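Long-range contacts in D-galactonate dehydratase family member SEN1436 (PDB 3TW9), which catalyses, with low activity, the magnesium-dependent dehydration of D-gluconate to 2-dehydro-3-deoxy-D-gluconate: residues T91-I96 / G118-L123; L270-D275 / I317-C322; N363-L368 / A400-K405. One frame throughout, in Å; residues are numbered along the deposited sequence.

Interaction 1 of 3, residues T91-I96 / G118-L123; sequences TRIEDI and GVDMAL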
loop_
_atom_site.group_PDB
_atom_site.type_symbol
_atom_site.label_atom_id
_atom_site.label_comp_id
_atom_site.label_asym_id
_atom_site.label_seq_id
_atom_site.Cartn_x
_atom_site.Cartn_y
_atom_site.Cartn_z
ATOM N N THR C 91 -18.838 -6.569 -1.229
ATOM C CA THR C 91 -17.638 -6.653 -2.064
ATOM C C THR C 91 -16.856 -5.313 -2.087
ATOM O O THR C 91 -15.666 -5.292 -2.433
ATOM C CB THR C 91 -17.932 -7.170 -3.485
ATOM O OG1 THR C 91 -18.622 -6.171 -4.233
ATOM C CG2 THR C 91 -18.778 -8.474 -3.441
ATOM N N ARG C 92 -17.539 -4.223 -1.712
ATOM C CA ARG C 92 -16.966 -2.861 -1.702
ATOM C C ARG C 92 -16.240 -2.553 -0.405
ATOM O O ARG C 92 -16.619 -1.675 0.346
ATOM C CB ARG C 92 -18.049 -1.812 -2.008
ATOM C CG ARG C 92 -18.789 -2.086 -3.345
ATOM C CD ARG C 92 -19.657 -0.948 -3.815
ATOM N NE ARG C 92 -18.886 0.278 -4.081
ATOM C CZ ARG C 92 -19.423 1.430 -4.444
ATOM N NH1 ARG C 92 -20.742 1.519 -4.586
ATOM N NH2 ARG C 92 -18.645 2.492 -4.660
ATOM N N ILE C 93 -15.177 -3.299 -0.136
ATOM C CA ILE C 93 -14.493 -3.224 1.148
ATOM C C ILE C 93 -13.977 -1.839 1.465
ATOM O O ILE C 93 -14.263 -1.292 2.547
ATOM C CB ILE C 93 -13.343 -4.250 1.238
ATOM C CG1 ILE C 93 -13.908 -5.683 1.075
ATOM C CG2 ILE C 93 -12.641 -4.149 2.578
ATOM C CD1 ILE C 93 -12.905 -6.788 1.512
ATOM N N GLU C 94 -13.254 -1.272 0.509
ATOM C CA GLU C 94 -12.631 0.048 0.669
ATOM C C GLU C 94 -13.694 1.135 0.829
ATOM O O GLU C 94 -13.568 1.996 1.678
ATOM C CB GLU C 94 -11.758 0.346 -0.548
ATOM C CG GLU C 94 -10.910 1.607 -0.381
ATOM C CD GLU C 94 -9.828 1.462 0.696
ATOM O OE1 GLU C 94 -9.064 0.485 0.617
ATOM O OE2 GLU C 94 -9.735 2.321 1.596
ATOM N N ASP C 95 -14.758 1.058 0.033
ATOM C CA ASP C 95 -15.806 2.094 0.095
ATOM C C ASP C 95 -16.502 2.058 1.438
ATOM O O ASP C 95 -16.790 3.109 2.022
ATOM C CB ASP C 95 -16.832 1.944 -1.028
ATOM C CG ASP C 95 -17.848 3.090 -1.046
ATOM O OD1 ASP C 95 -17.474 4.199 -1.486
ATOM O OD2 ASP C 95 -19.014 2.873 -0.620
ATOM N N ILE C 96 -16.772 0.845 1.926
ATOM C CA ILE C 96 -17.310 0.652 3.256
ATOM C C ILE C 96 -16.349 1.157 4.341
ATOM O O ILE C 96 -16.785 1.787 5.300
ATOM C CB ILE C 96 -17.686 -0.834 3.492
ATOM C CG1 ILE C 96 -19.028 -1.121 2.807
ATOM C CG2 ILE C 96 -17.749 -1.159 4.979
ATOM C CD1 ILE C 96 -19.408 -2.612 2.715
ATOM N N GLY C 118 -13.757 -5.164 13.030
ATOM C CA GLY C 118 -14.644 -6.336 13.025
ATOM C C GLY C 118 -15.309 -6.499 11.673
ATOM O O GLY C 118 -15.320 -7.589 11.088
ATOM N N VAL C 119 -15.834 -5.401 11.160
ATOM C CA VAL C 119 -16.457 -5.346 9.872
ATOM C C VAL C 119 -15.470 -5.580 8.725
ATOM O O VAL C 119 -15.711 -6.421 7.869
ATOM C CB VAL C 119 -17.168 -3.965 9.708
ATOM C CG1 VAL C 119 -17.653 -3.751 8.294
ATOM C CG2 VAL C 119 -18.309 -3.817 10.733
ATOM N N ASP C 120 -14.349 -4.843 8.718
ATOM C CA ASP C 120 -13.387 -4.917 7.627
ATOM C C ASP C 120 -12.840 -6.334 7.439
ATOM O O ASP C 120 -12.798 -6.856 6.308
ATOM C CB ASP C 120 -12.238 -3.928 7.876
ATOM C CG ASP C 120 -11.250 -3.896 6.745
ATOM O OD1 ASP C 120 -11.574 -3.315 5.700
ATOM O OD2 ASP C 120 -10.163 -4.499 6.905
ATOM N N MET C 121 -12.420 -6.939 8.539
ATOM C CA MET C 121 -11.873 -8.301 8.512
ATOM C C MET C 121 -12.937 -9.297 8.018
ATOM O O MET C 121 -12.635 -10.157 7.187
ATOM C CB MET C 121 -11.366 -8.732 9.885
ATOM C CG MET C 121 -10.136 -8.038 10.395
ATOM S SD MET C 121 -9.508 -9.001 11.752
ATOM C CE MET C 121 -8.253 -7.884 12.362
ATOM N N ALA C 122 -14.173 -9.164 8.510
ATOM C CA ALA C 122 -15.282 -10.040 8.058
ATOM C C ALA C 122 -15.500 -9.919 6.569
ATOM O O ALA C 122 -15.704 -10.905 5.896
ATOM C CB ALA C 122 -16.564 -9.716 8.800
ATOM N N LEU C 123 -15.421 -8.696 6.041
ATOM C CA LEU C 123 -15.589 -8.493 4.596
ATOM C C LEU C 123 -14.465 -9.130 3.778
ATOM O O LEU C 123 -14.726 -9.702 2.715
ATOM C CB LEU C 123 -15.697 -7.002 4.244
ATOM C CG LEU C 123 -16.902 -6.278 4.852
ATOM C CD1 LEU C 123 -16.885 -4.801 4.492
ATOM C CD2 LEU C 123 -18.232 -6.887 4.404
HETATM O O HOH W 1 -14.130 -2.352 5.350
#

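Interaction 2 of 3, residues L270-D275 / I317-C322; sequences LFYLED and IDYIRC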
loop_
_atom_site.group_PDB
_atom_site.type_symbol
_atom_site.label_atom_id
_atom_site.label_comp_id
_atom_site.label_asym_id
_atom_site.label_seq_id
_atom_site.Cartn_x
_atom_site.Cartn_y
_atom_site.Cartn_z
ATOM N N LEU C 270 20.236 -7.115 20.163
ATOM C CA LEU C 270 18.824 -7.466 20.242
ATOM C C LEU C 270 18.184 -7.453 18.864
ATOM O O LEU C 270 18.573 -6.680 17.993
ATOM C CB LEU C 270 18.067 -6.510 21.180
ATOM C CG LEU C 270 18.096 -6.879 22.669
ATOM C CD1 LEU C 270 19.508 -6.871 23.246
ATOM C CD2 LEU C 270 17.190 -5.963 23.475
ATOM N N PHE C 271 17.211 -8.324 18.665
ATOM C CA PHE C 271 16.434 -8.307 17.431
ATOM C C PHE C 271 15.608 -7.014 17.371
ATOM O O PHE C 271 15.532 -6.361 16.331
ATOM C CB PHE C 271 15.534 -9.540 17.375
ATOM C CG PHE C 271 14.741 -9.663 16.114
ATOM C CD1 PHE C 271 15.323 -10.148 14.957
ATOM C CD2 PHE C 271 13.382 -9.312 16.090
ATOM C CE1 PHE C 271 14.568 -10.272 13.772
ATOM C CE2 PHE C 271 12.642 -9.429 14.917
ATOM C CZ PHE C 271 13.221 -9.916 13.773
ATOM N N TYR C 272 14.990 -6.678 18.501
ATOM C CA TYR C 272 14.505 -5.328 18.718
ATOM C C TYR C 272 14.306 -4.940 20.178
ATOM O O TYR C 272 14.117 -5.796 21.047
ATOM C CB TYR C 272 13.295 -4.997 17.825
ATOM C CG TYR C 272 11.977 -5.709 17.987
ATOM C CD1 TYR C 272 11.264 -5.714 19.211
ATOM C CD2 TYR C 272 11.368 -6.281 16.859
ATOM C CE1 TYR C 272 9.969 -6.310 19.284
ATOM C CE2 TYR C 272 10.134 -6.872 16.930
ATOM C CZ TYR C 272 9.437 -6.900 18.126
ATOM O OH TYR C 272 8.173 -7.492 18.104
ATOM N N LEU C 273 14.366 -3.628 20.417
ATOM C CA LEU C 273 13.994 -3.029 21.704
ATOM C C LEU C 273 12.667 -2.329 21.461
ATOM O O LEU C 273 12.565 -1.492 20.560
ATOM C CB LEU C 273 15.032 -1.999 22.132
ATOM C CG LEU C 273 14.845 -1.312 23.501
ATOM C CD1 LEU C 273 14.985 -2.343 24.638
ATOM C CD2 LEU C 273 15.873 -0.234 23.687
ATOM N N GLU C 274 11.666 -2.699 22.253
ATOM C CA GLU C 274 10.270 -2.383 21.980
ATOM C C GLU C 274 9.694 -1.302 22.886
ATOM O O GLU C 274 9.958 -1.269 24.094
ATOM C CB GLU C 274 9.419 -3.651 22.103
ATOM C CG GLU C 274 7.963 -3.407 21.760
ATOM C CD GLU C 274 7.105 -4.570 22.069
ATOM O OE1 GLU C 274 7.674 -5.617 22.393
ATOM O OE2 GLU C 274 5.863 -4.432 21.954
ATOM N N ASP C 275 8.868 -0.455 22.273
ATOM C CA ASP C 275 8.218 0.693 22.960
ATOM C C ASP C 275 9.117 1.446 23.914
ATOM O O ASP C 275 8.804 1.571 25.101
ATOM C CB ASP C 275 6.906 0.274 23.613
ATOM C CG ASP C 275 5.889 -0.158 22.618
ATOM O OD1 ASP C 275 6.165 -0.123 21.394
ATOM O OD2 ASP C 275 4.782 -0.599 23.043
ATOM N N ILE C 317 12.023 4.162 13.294
ATOM C CA ILE C 317 11.840 2.819 13.842
ATOM C C ILE C 317 12.185 1.804 12.754
ATOM O O ILE C 317 12.219 2.151 11.579
ATOM C CB ILE C 317 10.373 2.540 14.308
ATOM C CG1 ILE C 317 9.396 2.684 13.148
ATOM C CG2 ILE C 317 9.965 3.468 15.442
ATOM C CD1 ILE C 317 7.928 2.325 13.493
ATOM N N ASP C 318 12.388 0.553 13.173
ATOM C CA ASP C 318 12.725 -0.538 12.276
ATOM C C ASP C 318 11.605 -1.596 12.181
ATOM O O ASP C 318 11.565 -2.359 11.228
ATOM C CB ASP C 318 13.967 -1.203 12.828
ATOM C CG ASP C 318 15.081 -0.224 13.010
ATOM O OD1 ASP C 318 15.505 0.346 11.960
ATOM O OD2 ASP C 318 15.463 -0.003 14.163
ATOM N N TYR C 319 10.696 -1.596 13.148
ATOM C CA TYR C 319 9.526 -2.485 13.159
ATOM C C TYR C 319 8.285 -1.738 13.604
ATOM O O TYR C 319 8.329 -1.012 14.605
ATOM C CB TYR C 319 9.719 -3.698 14.112
ATOM C CG TYR C 319 10.876 -4.531 13.748
ATOM C CD1 TYR C 319 10.698 -5.648 12.898
ATOM C CD2 TYR C 319 12.164 -4.252 14.250
ATOM C CE1 TYR C 319 11.774 -6.439 12.560
ATOM C CE2 TYR C 319 13.257 -5.051 13.887
ATOM C CZ TYR C 319 13.040 -6.137 13.048
ATOM O OH TYR C 319 14.103 -6.942 12.686
ATOM N N ILE C 320 7.177 -1.984 12.907
ATOM C CA ILE C 320 5.854 -1.449 13.320
ATOM C C ILE C 320 5.016 -2.537 14.051
ATOM O O ILE C 320 4.911 -3.646 13.562
ATOM C CB ILE C 320 5.129 -0.760 12.113
ATOM C CG1 ILE C 320 3.856 0.016 12.528
ATOM C CG2 ILE C 320 4.896 -1.671 10.916
ATOM C CD1 ILE C 320 4.131 1.204 13.449
ATOM N N ARG C 321 4.455 -2.177 15.203
ATOM C CA ARG C 321 3.906 -3.136 16.180
ATOM C C ARG C 321 2.409 -3.030 16.359
ATOM O O ARG C 321 1.895 -3.513 17.355
ATOM C CB ARG C 321 4.579 -2.904 17.550
ATOM C CG ARG C 321 6.095 -3.263 17.632
ATOM C CD ARG C 321 6.268 -4.765 17.852
ATOM N NE ARG C 321 5.732 -5.188 19.147
ATOM C CZ ARG C 321 5.033 -6.309 19.403
ATOM N NH1 ARG C 321 4.684 -7.173 18.443
ATOM N NH2 ARG C 321 4.673 -6.553 20.665
ATOM N N CYS C 322 1.695 -2.403 15.423
ATOM C CA CYS C 322 0.267 -2.107 15.683
ATOM C C CYS C 322 -0.540 -3.370 15.918
ATOM O O CYS C 322 -0.235 -4.457 15.389
ATOM C CB CYS C 322 -0.362 -1.293 14.553
ATOM S SG CYS C 322 0.500 0.291 14.327
HETATM O O HOH W 2 16.470 -6.364 13.878
#

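Interaction 3 of 3, residues N363-L368 / A400-K405; sequences NMHLDL and AYLNDK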
loop_
_atom_site.group_PDB
_atom_site.type_symbol
_atom_site.label_atom_id
_atom_site.label_comp_id
_atom_site.label_asym_id
_atom_site.label_seq_id
_atom_site.Cartn_x
_atom_site.Cartn_y
_atom_site.Cartn_z
ATOM N N ASN C 363 -3.483 -11.246 11.314
ATOM C CA ASN C 363 -2.018 -10.936 11.419
ATOM C C ASN C 363 -1.240 -11.794 10.457
ATOM O O ASN C 363 -0.363 -11.320 9.771
ATOM C CB ASN C 363 -1.416 -11.237 12.796
ATOM C CG ASN C 363 -1.831 -10.248 13.905
ATOM O OD1 ASN C 363 -2.520 -9.243 13.680
ATOM N ND2 ASN C 363 -1.388 -10.546 15.115
ATOM N N MET C 364 -1.554 -13.090 10.430
ATOM C CA MET C 364 -0.726 -14.037 9.695
ATOM C C MET C 364 -0.957 -14.002 8.192
ATOM O O MET C 364 -0.028 -14.203 7.430
ATOM C CB MET C 364 -0.877 -15.443 10.295
ATOM C CG MET C 364 -0.222 -15.541 11.670
ATOM S SD MET C 364 -0.491 -17.175 12.395
ATOM C CE MET C 364 0.421 -16.991 13.935
ATOM N N HIS C 365 -2.187 -13.727 7.759
ATOM C CA HIS C 365 -2.454 -13.465 6.331
ATOM C C HIS C 365 -1.737 -12.222 5.810
ATOM O O HIS C 365 -1.222 -12.213 4.691
ATOM C CB HIS C 365 -3.954 -13.359 6.038
ATOM C CG HIS C 365 -4.649 -14.685 6.026
ATOM N ND1 HIS C 365 -4.885 -15.390 4.871
ATOM C CD2 HIS C 365 -5.122 -15.457 7.035
ATOM C CE1 HIS C 365 -5.485 -16.530 5.160
ATOM N NE2 HIS C 365 -5.633 -16.599 6.468
ATOM N N LEU C 366 -1.716 -11.176 6.628
ATOM C CA LEU C 366 -0.847 -10.033 6.329
ATOM C C LEU C 366 0.619 -10.482 6.278
ATOM O O LEU C 366 1.322 -10.181 5.311
ATOM C CB LEU C 366 -1.056 -8.944 7.377
ATOM C CG LEU C 366 -2.417 -8.231 7.309
ATOM C CD1 LEU C 366 -2.655 -7.510 8.599
ATOM C CD2 LEU C 366 -2.515 -7.251 6.136
ATOM N N ASP C 367 1.065 -11.216 7.296
ATOM C CA ASP C 367 2.462 -11.643 7.419
ATOM C C ASP C 367 2.911 -12.412 6.165
ATOM O O ASP C 367 3.996 -12.186 5.655
ATOM C CB ASP C 367 2.609 -12.609 8.595
ATOM C CG ASP C 367 2.531 -11.935 9.926
ATOM O OD1 ASP C 367 2.804 -10.701 10.031
ATOM O OD2 ASP C 367 2.222 -12.649 10.898
ATOM N N LEU C 368 2.077 -13.344 5.699
ATOM C CA LEU C 368 2.444 -14.206 4.565
ATOM C C LEU C 368 2.529 -13.438 3.253
ATOM O O LEU C 368 3.288 -13.822 2.346
ATOM C CB LEU C 368 1.457 -15.391 4.450
ATOM C CG LEU C 368 1.912 -16.799 4.075
ATOM C CD1 LEU C 368 3.147 -17.296 4.850
ATOM C CD2 LEU C 368 0.743 -17.762 4.255
ATOM N N ALA C 400 4.703 -20.632 12.270
ATOM C CA ALA C 400 3.278 -20.835 12.097
ATOM C C ALA C 400 2.945 -21.152 10.644
ATOM O O ALA C 400 3.499 -20.542 9.703
ATOM C CB ALA C 400 2.479 -19.624 12.571
ATOM N N TYR C 401 2.020 -22.097 10.476
ATOM C CA TYR C 401 1.569 -22.528 9.149
ATOM C C TYR C 401 0.056 -22.367 9.070
ATOM O O TYR C 401 -0.692 -23.055 9.774
ATOM C CB TYR C 401 2.001 -23.987 8.836
ATOM C CG TYR C 401 3.493 -24.223 8.938
ATOM C CD1 TYR C 401 4.321 -24.031 7.838
ATOM C CD2 TYR C 401 4.085 -24.607 10.150
ATOM C CE1 TYR C 401 5.697 -24.213 7.928
ATOM C CE2 TYR C 401 5.452 -24.795 10.248
ATOM C CZ TYR C 401 6.253 -24.600 9.133
ATOM O OH TYR C 401 7.609 -24.775 9.223
ATOM N N LEU C 402 -0.390 -21.425 8.244
ATOM C CA LEU C 402 -1.809 -21.217 8.029
ATOM C C LEU C 402 -2.375 -22.356 7.203
ATOM O O LEU C 402 -1.712 -22.822 6.276
ATOM C CB LEU C 402 -2.045 -19.915 7.256
ATOM C CG LEU C 402 -1.922 -18.582 7.988
ATOM C CD1 LEU C 402 -2.128 -17.448 6.973
ATOM C CD2 LEU C 402 -2.898 -18.455 9.151
ATOM N N ASN C 403 -3.604 -22.780 7.517
ATOM C CA ASN C 403 -4.334 -23.662 6.598
ATOM C C ASN C 403 -4.598 -22.896 5.313
ATOM O O ASN C 403 -4.515 -21.659 5.303
ATOM C CB ASN C 403 -5.611 -24.261 7.230
ATOM C CG ASN C 403 -6.736 -23.229 7.449
ATOM O OD1 ASN C 403 -7.166 -22.556 6.521
ATOM N ND2 ASN C 403 -7.231 -23.137 8.687
ATOM N N ASP C 404 -4.898 -23.609 4.231
ATOM C CA ASP C 404 -5.135 -22.942 2.948
ATOM C C ASP C 404 -6.617 -22.831 2.574
ATOM O O ASP C 404 -6.961 -22.721 1.401
ATOM C CB ASP C 404 -4.285 -23.561 1.816
ATOM C CG ASP C 404 -4.642 -25.014 1.510
ATOM O OD1 ASP C 404 -5.278 -25.700 2.342
ATOM O OD2 ASP C 404 -4.268 -25.474 0.412
ATOM N N LYS C 405 -7.490 -22.847 3.580
ATOM C CA LYS C 405 -8.920 -22.657 3.339
ATOM C C LYS C 405 -9.227 -21.210 2.878
ATOM O O LYS C 405 -8.453 -20.282 3.181
ATOM C CB LYS C 405 -9.725 -23.008 4.588
ATOM C CG LYS C 405 -9.566 -24.474 5.048
ATOM C CD LYS C 405 -10.135 -24.686 6.440
ATOM C CE LYS C 405 -11.660 -24.739 6.423
ATOM N NZ LYS C 405 -12.209 -24.753 7.807
#

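Interaction 1 of 3, residues T91-I96 / G118-L123
With chi1 at -60°, Ile93 holds CG1 beside its own backbone N and CG2 beside its carbonyl carbon, and the two branches meet different residues of the facing helix. The CG1 branch runs past Leu123 in the opposite direction: Ile93 CG1 lies 3.9 Å from Leu123 CB, and Ile93 CD1 goes on to the backbone, 3.6 Å from Leu123 C. The other branch turns to Asp120, where Ile93 CG2 is 3.4 Å from Asp120 OD1. One turn along, both Ile96 CG2 and Ile96 CD1 lie 3.8 Å from Leu123 CD1, so this single methyl faces both branches of the isoleucine. The two segments belong to helices 93-101 and 110-131 of the N-terminal domain of the mandelate racemase/muconate lactonizing enzyme family, and Ile51 of strand 46-53 packs on Leu123 and Val119, placing the contact against the domain's sheet. Beside the apolar pairs, a single water donates to both segments, its oxygen 3.0 Å from Ile93 O and 2.8 Å from Asp120 OD1. The same OD1 is hydrogen-bonded to Thr331 OG1, which joins this domain to helix 330-342 of the barrel domain.

Interaction 2 of 3, residues L270-D275 / I317-C322
Glu274 and Arg321 meet inside the beta/alpha barrel of the enolase superfamily, on strand 272-274 and just past strand 319-320; strand 296-298 pairs with both, so the side chains reach across its face. From CB, the turn about the CB-CG bond (chi2 -82°) sets Arg321 CD 3.3 Å from Tyr272 OH, and a second bend about CG-CD swings NE toward Glu274. That hydroxyl lies over one face of the guanidinium, and its hydrogen-bond partner is Tyr150 OH. Arg321 NE makes a weak hydrogen bond of 2.9 Å to Glu274 OE2. Arg321 NH2 bonds to the same Glu274 OE2 at 2.8 Å, in the guanidinium plane but from above the carboxylate plane, and also forms a salt bridge with Glu377; NE and NH2 thus grip one oxygen. At NH1 this substrate-binding arginine is bonded to Ala348 O. Glu274 is a magnesium ligand, and its carboxylate stands nearly perpendicular to the guanidinium, the planes 87° apart. Deeper in the barrel, Tyr319 packs against Phe271 and Tyr272 in an aromatic cluster. Tyr272 CD2 sits 3.4 Å from Tyr319 CD2, over one face of the Tyr319 ring, yet the two rings are oblique, at 52°. Tyr319 OH in turn lies over a face of Phe271, 3.3 Å from its CZ, and is hydrogen-bonded to Arg346. A water in the plane of the Tyr319 ring joins that hydroxyl to Phe271 O, the water oxygen standing 2.7 Å from Tyr319 OH and 2.6 Å from Phe271 O.

Interaction 3 of 3, residues N363-L368 / A400-K405
Helix residues 363-368 present one side to the segment 400-405 as it leaves strand 399-401, the backbones coming nearest at Met364 and Leu402, whose CA atoms are 7.4 Å apart. Leu402 buries the most surface and takes part in three of the four side-chain pairs, and its two methyls part company. Leu402 CD1 stands over the centre of the His365 imidazole, 3.6 Å from the ring centroid and 13° off the ring normal, a CH-pi contact. The same methyl is 4.0 Å from Leu368 CD2, while Leu402 CD2 turns to the root of Met364, 3.8 Å from its CB. Beyond CB the methionine is fully extended, chi2 and chi3 being 177° and 178°, which carries its terminal methyl up to the strand: Met364 CE lies 3.6 Å from Ala400 CB. This joins the helix 357-369 of the barrel domain to strand 399-401, which pairs antiparallel with barrel strand 147-152; Ile147 of that strand touches both Met364 and Leu368. Further along, Asn403 OD1 accepts from Lys405 N at 3.0 Å, an Asx turn. The imidazole has both nitrogens engaged, ND1 with Tyr136 N and NE2 with Leu408 O. Two backbone partners would fix the ring's rotation, and an N-H at ND1 with a carbonyl at NE2 is consistent with a neutral ring protonated at NE2 and offering its face to an apolar methyl.

In the fold
From the N terminus, interaction 1 comes first, closing a mostly helical loop of 21 residues and packing helix 93-101 on helix 110-131 within the N-terminal domain. The chain then builds the barrel, where interaction 2 spans 41 residues containing helix 285-291, strand 296-298 and helix 305-313. Helix 330-342, which follows strand 319-320 of interaction 2, lies against interaction 1 and so connects the two domains. Interaction 3 returns across 31 residues from helix 357-369 to strand 399-401. The three loops run in series, none nesting in or crossing another. Interactions 2 and 3 share the large mixed sheet, their centres about 21 Å apart, with interaction 2 at the active site and interaction 3 on the outside of the barrel.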